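Local structure of diguanylate cyclase TpbB (Pseudomonas aeruginosa PAO1, 7A7E) at residues A[53-58]-A[103-108]. The protein catalyses, through the magnesium-dependent GGDEF domain present here, the condensation of two GTP molecules into cyclic di-GMP, a messenger important in biofilm formation. Numbering follows the deposited sequence.
Sequences AVLFID and FAVLLA
Leu-55 and Val-105 face each other as a hydrogen-bonded antiparallel pair, and their CB atoms are 3.7 Å apart. Leu-55 N gives a nearly straight bond to Val-105 O (2.8 Å, 170° at the hydrogen). Val-105 N returns a more bent one to Leu-55 O. Ala-53 with Leu-107 and Ile-57 with Phe-103 repeat this two-bond pattern. On the same face, contacts also run diagonally. Ile-57 CD1 reaches Val-105 CG2 at 3.7 Å. CG1 of Ile-57 lies beside the backbone N (chi1 -53°), and the extended chi2 carries CD1 toward Val-105. Leu-55 CD2 meets Leu-107 CD1 at 4.2 Å, the two side chains crossing at a slant. The strands are adjacent inner strands of the five-stranded mixed sheet of the GGDEF domain, with 51-59 in the middle. Val-54, Phe-56, Ala-104 and Leu-106 point to the other face. Between the bonded pairs, Val-54 CA lies 3.4 Å from Val-105 O in a CA-H...O contact.

Strand 94-99 flanks segment 103-108, and strand 143-150 flanks 53-58. Helix 62-86 covers the Ile-57 and Val-105 face through Ile-85, while helix 157-174 packs on Phe-56. The magnesium ligands Ser-59 and Asp-101 lie just beyond the Ile-57/Phe-103 end.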
ATOM      1  N   ALA A  53       5.167   6.829  -7.886  1.00 50.52           N
ATOM      2  CA  ALA A  53       5.243   6.500  -6.467  1.00 47.90           C
ATOM      3  C   ALA A  53       4.866   5.040  -6.216  1.00 48.54           C
ATOM      4  O   ALA A  53       3.981   4.491  -6.876  1.00 53.79           O
ATOM      5  CB  ALA A  53       4.381   7.442  -5.652  1.00 44.23           C
ATOM      6  N   VAL A  54       5.550   4.425  -5.238  1.00 45.32           N
ATOM      7  CA  VAL A  54       5.167   3.117  -4.730  1.00 41.09           C
ATOM      8  C   VAL A  54       4.644   3.268  -3.301  1.00 43.68           C
ATOM      9  O   VAL A  54       5.276   3.891  -2.445  1.00 47.43           O
ATOM     10  CB  VAL A  54       6.313   2.091  -4.782  1.00 37.57           C
ATOM     11  CG1 VAL A  54       5.807   0.696  -4.463  1.00 38.92           C
ATOM     12  CG2 VAL A  54       7.009   2.080  -6.122  1.00 39.65           C
ATOM     13  N   LEU A  55       3.478   2.668  -3.065  1.00 42.46           N
ATOM     14  CA  LEU A  55       2.860   2.621  -1.756  1.00 40.06           C
ATOM     15  C   LEU A  55       2.881   1.178  -1.263  1.00 40.71           C
ATOM     16  O   LEU A  55       2.432   0.269  -1.953  1.00 43.54           O
ATOM     17  CB  LEU A  55       1.423   3.117  -1.912  1.00 39.30           C
ATOM     18  CG  LEU A  55       1.181   4.604  -1.642  1.00 40.26           C
ATOM     19  CD1 LEU A  55       2.198   5.492  -2.333  1.00 33.84           C
ATOM     20  CD2 LEU A  55      -0.232   4.999  -2.043  1.00 39.52           C
ATOM     21  N   PHE A  56       3.407   0.984  -0.055  1.00 45.65           N
ATOM     22  CA  PHE A  56       3.312  -0.285   0.650  1.00 46.72           C
ATOM     23  C   PHE A  56       2.296  -0.160   1.788  1.00 48.12           C
ATOM     24  O   PHE A  56       2.460   0.688   2.678  1.00 42.59           O
ATOM     25  CB  PHE A  56       4.684  -0.675   1.191  1.00 46.33           C
ATOM     26  CG  PHE A  56       5.167  -2.057   0.832  1.00 48.36           C
ATOM     27  CD1 PHE A  56       5.913  -2.270  -0.326  1.00 48.30           C
ATOM     28  CD2 PHE A  56       4.909  -3.137   1.671  1.00 48.90           C
ATOM     29  CE1 PHE A  56       6.404  -3.531  -0.635  1.00 48.94           C
ATOM     30  CE2 PHE A  56       5.397  -4.398   1.365  1.00 50.04           C
ATOM     31  CZ  PHE A  56       6.153  -4.587   0.220  1.00 51.96           C
ATOM     32  N   ILE A  57       1.266  -1.028   1.732  1.00 46.94           N
ATOM     33  CA  ILE A  57       0.068  -0.947   2.558  1.00 48.07           C
ATOM     34  C   ILE A  57      -0.101  -2.205   3.409  1.00 49.24           C
ATOM     35  O   ILE A  57      -0.145  -3.320   2.887  1.00 46.31           O
ATOM     36  CB  ILE A  57      -1.154  -0.688   1.666  1.00 45.66           C
ATOM     37  CG1 ILE A  57      -0.887   0.537   0.792  1.00 47.31           C
ATOM     38  CG2 ILE A  57      -2.419  -0.547   2.502  1.00 41.17           C
ATOM     39  CD1 ILE A  57      -2.109   1.096   0.108  1.00 52.74           C
ATOM     40  N   ASP A  58      -0.217  -2.001   4.725  1.00 49.29           N
ATOM     41  CA  ASP A  58      -0.433  -3.106   5.641  1.00 56.86           C
ATOM     42  C   ASP A  58      -1.562  -2.736   6.596  1.00 58.67           C
ATOM     43  O   ASP A  58      -1.543  -1.670   7.217  1.00 57.45           O
ATOM     44  CB  ASP A  58       0.855  -3.413   6.407  1.00 65.19           C
ATOM     45  CG  ASP A  58       0.693  -4.387   7.558  1.00 63.96           C
ATOM     46  OD1 ASP A  58       0.776  -5.592   7.302  1.00 67.54           O
ATOM     47  OD2 ASP A  58       0.518  -3.919   8.700  1.00 63.24           O
ATOM     48  N   PHE A 103      -0.580  -5.009   0.759  1.00 44.57           N
ATOM     49  CA  PHE A 103      -0.780  -4.693  -0.652  1.00 43.84           C
ATOM     50  C   PHE A 103       0.267  -3.690  -1.140  1.00 42.16           C
ATOM     51  O   PHE A 103       0.742  -2.849  -0.377  1.00 38.67           O
ATOM     52  CB  PHE A 103      -2.164  -4.080  -0.901  1.00 41.47           C
ATOM     53  CG  PHE A 103      -3.330  -4.851  -0.330  1.00 45.64           C
ATOM     54  CD1 PHE A 103      -3.705  -4.685   1.000  1.00 46.30           C
ATOM     55  CD2 PHE A 103      -4.045  -5.751  -1.115  1.00 44.36           C
ATOM     56  CE1 PHE A 103      -4.766  -5.405   1.532  1.00 45.50           C
ATOM     57  CE2 PHE A 103      -5.111  -6.466  -0.586  1.00 43.64           C
ATOM     58  CZ  PHE A 103      -5.465  -6.290   0.737  1.00 46.30           C
ATOM     59  N   ALA A 104       0.583  -3.764  -2.440  1.00 40.99           N
ATOM     60  CA  ALA A 104       1.487  -2.834  -3.105  1.00 41.63           C
ATOM     61  C   ALA A 104       0.712  -2.018  -4.129  1.00 42.73           C
ATOM     62  O   ALA A 104      -0.153  -2.545  -4.833  1.00 42.75           O
ATOM     63  CB  ALA A 104       2.619  -3.562  -3.793  1.00 40.89           C
ATOM     64  N   VAL A 105       1.065  -0.735  -4.222  1.00 42.05           N
ATOM     65  CA  VAL A 105       0.297   0.171  -5.056  1.00 46.13           C
ATOM     66  C   VAL A 105       1.235   1.024  -5.897  1.00 48.84           C
ATOM     67  O   VAL A 105       2.104   1.707  -5.348  1.00 50.80           O
ATOM     68  CB  VAL A 105      -0.618   1.074  -4.215  1.00 46.80           C
ATOM     69  CG1 VAL A 105      -1.174   2.211  -5.069  1.00 45.19           C
ATOM     70  CG2 VAL A 105      -1.726   0.283  -3.532  1.00 45.14           C
ATOM     71  N   LEU A 106       0.990   1.022  -7.216  1.00 46.53           N
ATOM     72  CA  LEU A 106       1.789   1.792  -8.155  1.00 45.15           C
ATOM     73  C   LEU A 106       0.985   2.998  -8.607  1.00 44.01           C
ATOM     74  O   LEU A 106      -0.124   2.814  -9.098  1.00 43.86           O
ATOM     75  CB  LEU A 106       2.119   0.922  -9.364  1.00 46.55           C
ATOM     76  CG  LEU A 106       2.755   1.697 -10.507  1.00 47.74           C
ATOM     77  CD1 LEU A 106       4.058   2.315 -10.043  1.00 53.11           C
ATOM     78  CD2 LEU A 106       2.984   0.794 -11.699  1.00 45.20           C
ATOM     79  N   LEU A 107       1.561   4.199  -8.414  1.00 44.19           N
ATOM     80  CA  LEU A 107       0.937   5.471  -8.770  1.00 42.41           C
ATOM     81  C   LEU A 107       1.754   6.093  -9.890  1.00 44.47           C
ATOM     82  O   LEU A 107       2.787   6.712  -9.643  1.00 46.57           O
ATOM     83  CB  LEU A 107       0.916   6.448  -7.585  1.00 39.06           C
ATOM     84  CG  LEU A 107       0.066   6.122  -6.351  1.00 40.01           C
ATOM     85  CD1 LEU A 107      -0.104   7.356  -5.472  1.00 39.47           C
ATOM     86  CD2 LEU A 107      -1.302   5.570  -6.704  1.00 39.58           C
ATOM     87  N   ALA A 108       1.289   5.880 -11.119  1.00 48.84           N
ATOM     88  CA  ALA A 108       1.962   6.342 -12.319  1.00 50.27           C
ATOM     89  C   ALA A 108       0.885   6.775 -13.300  1.00 54.89           C
ATOM     90  O   ALA A 108      -0.181   6.171 -13.308  1.00 59.50           O
ATOM     91  CB  ALA A 108       2.788   5.225 -12.900  1.00 46.62           C
TER